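Local coordinates for putative transcription protein (Pseudomonas aeruginosa PAO1, PDB 4GCV) that probably binds DNA as a transcriptional regulator of the HxlR-like helix-turn-helix family, with a putative role in sensing oxidative stress, at residues C11-A14 / R15-R19; N51-T54 / R55-A59; R133-P136 / L137-T141. The protein carries 2 engineered substitutions. All blocks are in the same frame, centred on the assembly; numbering follows the deposited sequence.

Contact 1: residues C11-A14 / R15-R19; sequences CPIA and RSLER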
ATOM      1  N   CYS B  11       4.385 -16.740  -9.795  1.00 42.82           N
ATOM      2  CA  CYS B  11       3.176 -16.370 -10.614  1.00 42.78           C
ATOM      3  C   CYS B  11       3.135 -14.843 -10.858  1.00 40.40           C
ATOM      4  O   CYS B  11       3.834 -14.121 -10.215  1.00 40.28           O
ATOM      5  CB  CYS B  11       1.903 -16.868  -9.900  1.00 41.63           C
ATOM      6  SG  CYS B  11       1.728 -16.143  -8.274  1.00 42.78           S
ATOM      7  N   PRO B  12       2.326 -14.354 -11.807  1.00 40.40           N
ATOM      8  CA  PRO B  12       2.360 -12.913 -12.038  1.00 39.16           C
ATOM      9  C   PRO B  12       2.157 -11.968 -10.845  1.00 36.93           C
ATOM     10  O   PRO B  12       2.881 -10.986 -10.759  1.00 37.10           O
ATOM     11  CB  PRO B  12       1.275 -12.712 -13.104  1.00 41.33           C
ATOM     12  CG  PRO B  12       1.353 -14.077 -13.933  1.00 41.75           C
ATOM     13  CD  PRO B  12       1.519 -15.075 -12.828  1.00 41.53           C
ATOM     14  N   ILE B  13       1.209 -12.210  -9.943  1.00 35.65           N
ATOM     15  CA  ILE B  13       1.016 -11.271  -8.830  1.00 33.22           C
ATOM     16  C   ILE B  13       2.201 -11.285  -7.833  1.00 33.11           C
ATOM     17  O   ILE B  13       2.545 -10.244  -7.298  1.00 31.67           O
ATOM     18  CB  ILE B  13      -0.295 -11.502  -8.074  1.00 33.00           C
ATOM     19  CG1 ILE B  13      -0.777 -10.198  -7.436  1.00 30.65           C
ATOM     20  CG2 ILE B  13      -0.134 -12.582  -7.043  1.00 30.34           C
ATOM     21  CD1 ILE B  13      -1.933 -10.332  -6.465  1.00 29.04           C
ATOM     22  N   ALA B  14       2.817 -12.441  -7.593  1.00 33.11           N
ATOM     23  CA  ALA B  14       3.976 -12.496  -6.695  1.00 34.47           C
ATOM     24  C   ALA B  14       5.140 -11.679  -7.280  1.00 35.69           C
ATOM     25  O   ALA B  14       5.807 -10.891  -6.588  1.00 34.80           O
ATOM     26  CB  ALA B  14       4.409 -13.983  -6.437  1.00 35.70           C
ATOM     27  N   ARG B  15       5.348 -11.846  -8.577  1.00 37.66           N
ATOM     28  CA  ARG B  15       6.381 -11.110  -9.276  1.00 40.04           C
ATOM     29  C   ARG B  15       6.190  -9.585  -9.217  1.00 38.61           C
ATOM     30  O   ARG B  15       7.136  -8.866  -8.892  1.00 38.97           O
ATOM     31  CB  ARG B  15       6.529 -11.623 -10.729  1.00 43.02           C
ATOM     32  CG  ARG B  15       7.556 -12.805 -10.899  1.00 48.82           C
ATOM     33  CD  ARG B  15       7.761 -13.150 -12.384  1.00 60.43           C
ATOM     34  NE  ARG B  15       9.134 -13.565 -12.724  1.00 69.81           N
ATOM     35  CZ  ARG B  15       9.477 -14.798 -13.119  1.00 75.55           C
ATOM     36  NH1 ARG B  15       8.556 -15.760 -13.226  1.00 78.17           N
ATOM     37  NH2 ARG B  15      10.744 -15.085 -13.418  1.00 78.05           N
ATOM     38  N   SER B  16       4.983  -9.090  -9.501  1.00 37.42           N
ATOM     39  CA  SER B  16       4.694  -7.658  -9.380  1.00 36.62           C
ATOM     40  C   SER B  16       4.901  -7.147  -7.960  1.00 34.90           C
ATOM     41  O   SER B  16       5.433  -6.065  -7.772  1.00 34.75           O
ATOM     42  CB  SER B  16       3.250  -7.345  -9.752  1.00 35.90           C
ATOM     43  OG  SER B  16       3.031  -7.518 -11.125  1.00 40.98           O
ATOM     44  N   LEU B  17       4.454  -7.925  -6.981  1.00 33.63           N
ATOM     45  CA  LEU B  17       4.496  -7.514  -5.610  1.00 33.85           C
ATOM     46  C   LEU B  17       5.922  -7.590  -5.090  1.00 35.03           C
ATOM     47  O   LEU B  17       6.321  -6.757  -4.288  1.00 35.67           O
ATOM     48  CB  LEU B  17       3.503  -8.305  -4.738  1.00 31.53           C
ATOM     49  CG  LEU B  17       1.989  -8.016  -4.966  1.00 33.38           C
ATOM     50  CD1 LEU B  17       1.082  -8.967  -4.119  1.00 31.25           C
ATOM     51  CD2 LEU B  17       1.607  -6.551  -4.707  1.00 30.59           C
ATOM     52  N   GLU B  18       6.699  -8.554  -5.561  1.00 37.55           N
ATOM     53  CA  GLU B  18       8.145  -8.590  -5.203  1.00 40.05           C
ATOM     54  C   GLU B  18       8.872  -7.412  -5.792  1.00 40.84           C
ATOM     55  O   GLU B  18       9.711  -6.809  -5.142  1.00 40.48           O
ATOM     56  CB  GLU B  18       8.809  -9.902  -5.615  1.00 41.74           C
ATOM     57  CG  GLU B  18       8.393 -11.094  -4.725  1.00 43.91           C
ATOM     58  CD  GLU B  18       8.850 -12.434  -5.286  1.00 53.76           C
ATOM     59  OE1 GLU B  18       8.858 -12.626  -6.539  1.00 54.73           O
ATOM     60  OE2 GLU B  18       9.194 -13.311  -4.462  1.00 58.23           O
ATOM     61  N   ARG B  19       8.491  -7.057  -7.013  1.00 42.67           N
ATOM     62  CA  ARG B  19       9.124  -5.969  -7.741  1.00 45.22           C
ATOM     63  C   ARG B  19       8.896  -4.637  -7.021  1.00 44.83           C
ATOM     64  O   ARG B  19       9.679  -3.706  -7.124  1.00 45.56           O
ATOM     65  CB  ARG B  19       8.566  -5.937  -9.161  1.00 46.81           C
ATOM     66  CG  ARG B  19       9.333  -5.081 -10.112  1.00 50.20           C
ATOM     67  CD  ARG B  19       9.152  -5.513 -11.544  1.00 52.85           C
ATOM     68  NE  ARG B  19       9.855  -4.566 -12.405  1.00 58.05           N
ATOM     69  CZ  ARG B  19       9.301  -3.905 -13.418  1.00 61.96           C
ATOM     70  NH1 ARG B  19       8.011  -4.082 -13.724  1.00 62.84           N
ATOM     71  NH2 ARG B  19      10.044  -3.070 -14.137  1.00 63.54           N
TER
HETATM   72  O   HOH W   1       4.317  -9.687 -12.926  1.00 30.14           O

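Contact 2: residues N51-T54 / R55-A59; sequences NMLT and RRLNA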
ATOM      1  N   ASN B  51      16.979 -16.433   7.630  1.00 47.87           N
ATOM      2  CA  ASN B  51      17.670 -15.150   7.564  1.00 49.97           C
ATOM      3  C   ASN B  51      16.765 -14.119   6.939  1.00 48.16           C
ATOM      4  O   ASN B  51      16.799 -12.953   7.291  1.00 48.39           O
ATOM      5  CB  ASN B  51      18.994 -15.224   6.782  1.00 52.12           C
ATOM      6  CG  ASN B  51      20.138 -15.792   7.605  1.00 56.58           C
ATOM      7  OD1 ASN B  51      19.952 -16.194   8.755  1.00 58.48           O
ATOM      8  ND2 ASN B  51      21.337 -15.818   7.021  1.00 58.00           N
HETATM    9  N   MSE B  52      15.947 -14.548   6.003  1.00 47.60           N
HETATM   10  CA  MSE B  52      15.068 -13.615   5.331  1.00 47.02           C
HETATM   11  C   MSE B  52      13.801 -13.343   6.143  1.00 42.64           C
HETATM   12  O   MSE B  52      13.266 -12.214   6.148  1.00 40.26           O
HETATM   13  CB  MSE B  52      14.694 -14.179   3.981  1.00 48.78           C
HETATM   14  CG  MSE B  52      13.351 -13.685   3.531  1.00 58.73           C
HETATM   15 SE   MSE B  52      13.565 -12.542   2.030  1.00 87.72          SE
HETATM   16  CE  MSE B  52      13.810 -13.964   0.681  1.00 75.43           C
ATOM     17  N   LEU B  53      13.318 -14.369   6.826  1.00 40.61           N
ATOM     18  CA  LEU B  53      12.187 -14.182   7.686  1.00 38.84           C
ATOM     19  C   LEU B  53      12.540 -13.101   8.757  1.00 39.77           C
ATOM     20  O   LEU B  53      11.707 -12.263   9.107  1.00 37.91           O
ATOM     21  CB  LEU B  53      11.781 -15.521   8.308  1.00 38.25           C
ATOM     22  CG  LEU B  53      10.640 -15.451   9.335  1.00 36.99           C
ATOM     23  CD1 LEU B  53       9.413 -14.711   8.772  1.00 34.64           C
ATOM     24  CD2 LEU B  53      10.242 -16.804   9.809  1.00 37.37           C
ATOM     25  N   THR B  54      13.790 -13.127   9.225  1.00 41.84           N
ATOM     26  CA  THR B  54      14.253 -12.336  10.333  1.00 44.39           C
ATOM     27  C   THR B  54      14.372 -10.890   9.884  1.00 44.97           C
ATOM     28  O   THR B  54      13.963  -9.954  10.612  1.00 44.84           O
ATOM     29  CB  THR B  54      15.624 -12.865  10.852  1.00 47.10           C
ATOM     30  OG1 THR B  54      15.408 -14.118  11.499  1.00 49.34           O
ATOM     31  CG2 THR B  54      16.291 -11.906  11.851  1.00 47.77           C
ATOM     32  N   ARG B  55      14.906 -10.695   8.684  1.00 44.86           N
ATOM     33  CA  ARG B  55      15.071  -9.359   8.178  1.00 45.10           C
ATOM     34  C   ARG B  55      13.685  -8.725   7.976  1.00 42.11           C
ATOM     35  O   ARG B  55      13.476  -7.551   8.276  1.00 42.40           O
ATOM     36  CB  ARG B  55      15.884  -9.384   6.888  1.00 45.81           C
ATOM     37  CG  ARG B  55      17.125  -8.490   6.955  1.00 52.62           C
ATOM     38  CD  ARG B  55      18.242  -8.967   5.997  1.00 59.44           C
ATOM     39  NE  ARG B  55      17.668  -9.517   4.772  1.00 60.62           N
ATOM     40  CZ  ARG B  55      18.097 -10.635   4.189  1.00 65.33           C
ATOM     41  NH1 ARG B  55      19.101 -11.316   4.731  1.00 66.47           N
ATOM     42  NH2 ARG B  55      17.501 -11.097   3.082  1.00 63.56           N
ATOM     43  N   ARG B  56      12.740  -9.513   7.475  1.00 40.20           N
ATOM     44  CA  ARG B  56      11.390  -9.037   7.139  1.00 37.70           C
ATOM     45  C   ARG B  56      10.577  -8.765   8.418  1.00 36.99           C
ATOM     46  O   ARG B  56       9.878  -7.755   8.516  1.00 36.00           O
ATOM     47  CB  ARG B  56      10.652 -10.042   6.235  1.00 37.13           C
ATOM     48  CG  ARG B  56      11.012 -10.030   4.735  1.00 40.36           C
ATOM     49  CD  ARG B  56      10.771  -8.679   4.049  1.00 47.79           C
ATOM     50  NE  ARG B  56      10.871  -8.722   2.579  1.00 54.16           N
ATOM     51  CZ  ARG B  56      11.927  -9.174   1.898  1.00 59.12           C
ATOM     52  NH1 ARG B  56      12.981  -9.665   2.543  1.00 63.04           N
ATOM     53  NH2 ARG B  56      11.934  -9.162   0.568  1.00 59.56           N
ATOM     54  N   LEU B  57      10.689  -9.651   9.409  1.00 37.03           N
ATOM     55  CA  LEU B  57      10.116  -9.374  10.749  1.00 36.39           C
ATOM     56  C   LEU B  57      10.671  -8.103  11.367  1.00 36.82           C
ATOM     57  O   LEU B  57       9.906  -7.239  11.780  1.00 36.35           O
ATOM     58  CB  LEU B  57      10.283 -10.557  11.714  1.00 36.54           C
ATOM     59  CG  LEU B  57       9.384 -11.759  11.383  1.00 34.43           C
ATOM     60  CD1 LEU B  57       9.804 -12.956  12.197  1.00 34.02           C
ATOM     61  CD2 LEU B  57       7.884 -11.460  11.562  1.00 28.10           C
ATOM     62  N   ASN B  58      11.990  -7.970  11.406  1.00 38.47           N
ATOM     63  CA  ASN B  58      12.594  -6.784  11.989  1.00 39.51           C
ATOM     64  C   ASN B  58      12.135  -5.530  11.277  1.00 38.47           C
ATOM     65  O   ASN B  58      11.935  -4.527  11.939  1.00 40.36           O
ATOM     66  CB  ASN B  58      14.109  -6.833  11.950  1.00 40.83           C
ATOM     67  CG  ASN B  58      14.685  -7.919  12.847  1.00 44.52           C
ATOM     68  OD1 ASN B  58      13.979  -8.505  13.691  1.00 44.36           O
ATOM     69  ND2 ASN B  58      15.974  -8.224  12.639  1.00 43.67           N
ATOM     70  N   ALA B  59      11.993  -5.580   9.957  1.00 36.41           N
ATOM     71  CA  ALA B  59      11.587  -4.399   9.218  1.00 36.93           C
ATOM     72  C   ALA B  59      10.116  -4.071   9.541  1.00 35.50           C
ATOM     73  O   ALA B  59       9.771  -2.898   9.684  1.00 35.89           O
ATOM     74  CB  ALA B  59      11.796  -4.562   7.638  1.00 35.32           C
TER

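Contact 3: residues R133-P136 / L137-T141; sequences RTVP and LEQCT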
ATOM      1  N   ARG B 133     -23.169   7.971   0.258  1.00 68.56           N
ATOM      2  CA  ARG B 133     -22.788   7.734  -1.140  1.00 67.68           C
ATOM      3  C   ARG B 133     -21.408   7.078  -1.312  1.00 64.78           C
ATOM      4  O   ARG B 133     -20.459   7.370  -0.576  1.00 62.24           O
ATOM      5  CB  ARG B 133     -22.785   9.076  -1.870  1.00 69.43           C
ATOM      6  CG  ARG B 133     -22.946   9.062  -3.408  1.00 71.23           C
ATOM      7  CD  ARG B 133     -23.625  10.392  -3.941  1.00 72.83           C
ATOM      8  NE  ARG B 133     -23.129  11.583  -3.234  1.00 72.24           N
ATOM      9  CZ  ARG B 133     -21.932  12.152  -3.436  1.00 69.03           C
ATOM     10  NH1 ARG B 133     -21.101  11.679  -4.352  1.00 65.75           N
ATOM     11  NH2 ARG B 133     -21.560  13.199  -2.715  1.00 68.00           N
ATOM     12  N   THR B 134     -21.321   6.195  -2.301  1.00 64.21           N
ATOM     13  CA  THR B 134     -20.095   5.548  -2.674  1.00 61.84           C
ATOM     14  C   THR B 134     -19.675   6.009  -4.064  1.00 61.43           C
ATOM     15  O   THR B 134     -20.474   5.955  -4.995  1.00 64.58           O
ATOM     16  CB  THR B 134     -20.262   4.025  -2.640  1.00 61.15           C
ATOM     17  OG1 THR B 134     -19.904   3.554  -1.339  1.00 60.16           O
ATOM     18  CG2 THR B 134     -19.346   3.349  -3.654  1.00 60.83           C
ATOM     19  N   VAL B 135     -18.439   6.479  -4.196  1.00 58.57           N
ATOM     20  CA  VAL B 135     -17.885   6.834  -5.500  1.00 58.10           C
ATOM     21  C   VAL B 135     -16.623   6.038  -5.871  1.00 55.98           C
ATOM     22  O   VAL B 135     -15.917   5.525  -5.006  1.00 53.33           O
ATOM     23  CB  VAL B 135     -17.567   8.334  -5.597  1.00 59.31           C
ATOM     24  CG1 VAL B 135     -18.835   9.166  -5.428  1.00 60.23           C
ATOM     25  CG2 VAL B 135     -16.484   8.725  -4.578  1.00 56.43           C
ATOM     26  N   PRO B 136     -16.346   5.918  -7.174  1.00 57.07           N
ATOM     27  CA  PRO B 136     -15.113   5.262  -7.596  1.00 55.53           C
ATOM     28  C   PRO B 136     -13.897   6.068  -7.206  1.00 54.52           C
ATOM     29  O   PRO B 136     -13.968   7.295  -7.096  1.00 55.69           O
ATOM     30  CB  PRO B 136     -15.234   5.228  -9.124  1.00 56.88           C
ATOM     31  CG  PRO B 136     -16.215   6.288  -9.460  1.00 59.75           C
ATOM     32  CD  PRO B 136     -17.196   6.298  -8.321  1.00 59.56           C
ATOM     33  N   LEU B 137     -12.786   5.376  -7.018  1.00 52.95           N
ATOM     34  CA  LEU B 137     -11.537   6.030  -6.660  1.00 52.82           C
ATOM     35  C   LEU B 137     -11.005   7.054  -7.677  1.00 54.77           C
ATOM     36  O   LEU B 137     -10.454   8.088  -7.273  1.00 54.86           O
ATOM     37  CB  LEU B 137     -10.476   5.000  -6.306  1.00 50.46           C
ATOM     38  CG  LEU B 137     -10.397   4.774  -4.807  1.00 47.78           C
ATOM     39  CD1 LEU B 137     -11.644   4.133  -4.315  1.00 48.27           C
ATOM     40  CD2 LEU B 137      -9.233   3.873  -4.549  1.00 46.76           C
ATOM     41  N   GLU B 138     -11.199   6.776  -8.972  1.00 56.37           N
ATOM     42  CA  GLU B 138     -10.851   7.720 -10.052  1.00 58.62           C
ATOM     43  C   GLU B 138     -11.446   9.088  -9.755  1.00 59.53           C
ATOM     44  O   GLU B 138     -10.911  10.119 -10.207  1.00 60.79           O
ATOM     45  CB  GLU B 138     -11.357   7.231 -11.446  1.00 61.09           C
ATOM     46  CG  GLU B 138     -12.861   7.572 -11.746  1.00 66.92           C
ATOM     47  CD  GLU B 138     -13.409   7.063 -13.095  1.00 74.66           C
ATOM     48  OE1 GLU B 138     -12.824   7.378 -14.177  1.00 76.52           O
ATOM     49  OE2 GLU B 138     -14.472   6.382 -13.060  1.00 77.25           O
ATOM     50  N   GLN B 139     -12.559   9.084  -9.012  1.00 58.69           N
ATOM     51  CA  GLN B 139     -13.279  10.305  -8.697  1.00 59.30           C
ATOM     52  C   GLN B 139     -12.819  11.024  -7.424  1.00 57.58           C
ATOM     53  O   GLN B 139     -13.382  12.060  -7.061  1.00 59.14           O
ATOM     54  CB  GLN B 139     -14.771  10.013  -8.615  1.00 61.77           C
ATOM     55  CG  GLN B 139     -15.504  10.195  -9.922  1.00 64.26           C
ATOM     56  CD  GLN B 139     -16.960   9.951  -9.771  1.00 68.66           C
ATOM     57  OE1 GLN B 139     -17.506   9.059 -10.417  1.00 70.21           O
ATOM     58  NE2 GLN B 139     -17.620  10.740  -8.910  1.00 69.90           N
ATOM     59  N   CYS B 140     -11.806  10.473  -6.759  1.00 53.72           N
ATOM     60  CA  CYS B 140     -11.261  11.026  -5.519  1.00 52.17           C
ATOM     61  C   CYS B 140      -9.903  11.642  -5.734  1.00 50.94           C
ATOM     62  O   CYS B 140      -9.228  11.342  -6.717  1.00 50.61           O
ATOM     63  CB  CYS B 140     -11.107   9.915  -4.474  1.00 49.68           C
ATOM     64  SG  CYS B 140     -12.658   9.241  -3.987  1.00 52.46           S
ATOM     65  N   THR B 141      -9.470  12.444  -4.777  1.00 50.01           N
ATOM     66  CA  THR B 141      -8.146  13.043  -4.850  1.00 49.38           C
ATOM     67  C   THR B 141      -7.470  13.192  -3.476  1.00 48.18           C
ATOM     68  O   THR B 141      -8.141  13.273  -2.447  1.00 49.00           O
ATOM     69  CB  THR B 141      -8.180  14.430  -5.640  1.00 51.60           C
ATOM     70  OG1 THR B 141      -6.862  14.946  -5.805  1.00 52.39           O
ATOM     71  CG2 THR B 141      -8.996  15.472  -4.924  1.00 52.23           C
TER

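Contact 1: residues C11-A14 / R15-R19
R15 N to C11 O, S16 N to P12 O, L17 N to I13 O and E18 N to A14 O form four successive i to i+4 backbone hydrogen bonds, which run through the short helix 12-19. The R15 N to C11 O bond measures 3.2 Å. The bond from E18 N to A14 O is shorter, at 2.7 Å.

I13 and L17 are one turn apart and point the same way. I13 CG1 is anti to the backbone N (chi1 -153°) and comes within 4.0 Å of L17 CD1. L17 CG stands beside its own backbone N (chi1 -70°), which brings it 3.3 Å from I13 O. This apolar pair is buried.

The polar side of the turn is built differently. A water donates to P12 O over 2.9 Å and is also hydrogen-bonded to S16 OG, 3.1 Å away. P12 O therefore serves both the water and the S16 amide. S16 OG also bonds NZ of K85 of the second subunit. On the exposed side, the E18 chain folds back past the A14 carbonyl, with CG 3.2 Å from A14 O. A bound sodium ion lies about 4 Å from the E18 side chain.

This is the first helix of the modelled chain, and S16 ties it to the second subunit. Helix 12-19 packs against two others. L17 touches F96 and W99 of helix 84-101, and also W23 and I26 of helix 23-33. A14 and E18 rest on W23, while I13 meets N101 of helix 84-101.

Contact 2: residues N51-T54 / R55-A59
R56 and M52, a selenomethionine, lie side by side on helix 50-62, probably the recognition helix of the HxlR-like winged helix-turn-helix. R56 CB leaves the helix 3.4 Å from M52 O, the same oxygen that accepts the R56 N-H. CG stays over that carbonyl, because chi1 of -79° puts it beside the backbone N. The chain then bends at chi2 (-59°) and runs out beside M52. At the tip, the guanidinium lies obliquely beside the selenium. NH1 is modelled too close to SE, so the spacing is doubtful. R56 also packs on W24 and I28 of helix 23-33, and a sodium ion lies about 4 Å from its side chain.

L53 and L57 form an apolar strip next to this pair. They cross obliquely, with L53 CD1 3.9 Å from L57 CD1. Both touch F39 of helix 39-46.

R55 turns one guanidinium face over the preceding turn, with N51 O and M52 CA above it near the rim. N58 lies alongside T54, and a phosphate ion, probably from the crystallisation liquor, lies about 3 Å from the N58 side chain. T54 OG1 bonds back to P50 O, while T54 CG2 sits 3.8 Å from N58 ND2.

Contact 3: residues R133-P136 / L137-T141
P136 and Q139 meet across a tight turn, where a short 3-10 segment, 137-139, joins strand 134-136 to strand 140-144. Q139 N donates to P136 O over 3.0 Å, though the place of this nitrogen is less sure. C140 N bonds L137 O within the same turn.

The Q139 side chain leaves the backbone at chi1 -91°, stays extended beyond CG and passes the P136 ring at a slant. The amide then sits beside the ring carbons, with OE1 3.2 Å from P136 CG. The NE2 branch reaches the other way, to V135 CG1 at 4.0 Å. V135 and Q139 cross at about a right angle.

E138 adds a looser contact. Its CG lies between the backbone N and the carbonyl carbon (chi1 83°), and the extended chain carries OE2 to 4.0 Å from P136 CG.

On the buried side, V135 splits its two methyls between different partners. CG1 faces the Q139 amide, while CG2 turns to C140. V135 and C140 also touch A127 of strand 122-129, to which V135 is joined by backbone hydrogen bonds. C140 and T141 pair antiparallel with a strand of the second subunit, so the sheet continues across the dimer interface. L137 packs on V91 of that subunit. C140 SG ends 3.9 Å from V135 CG2.

All three contacts are partly buried. Contacts 1 and 2 repeat the i to i+4 helical pattern, each with a buried apolar pair. Polar side chains lie on the rest of each turn, one of them, S16, buried at the subunit interface. Both pack on helix 23-33, although their nearest atoms remain about 7 Å apart. Contact 3 is a turn between strands, where an amide lies beside a proline ring; V135, L137 and C140 are its buried residues. Its centre is about 37 Å from that of contact 2. Contacts 1 and 3 both touch the second subunit, the latter also through strand pairing. No other chain of the assembly touches contact 2.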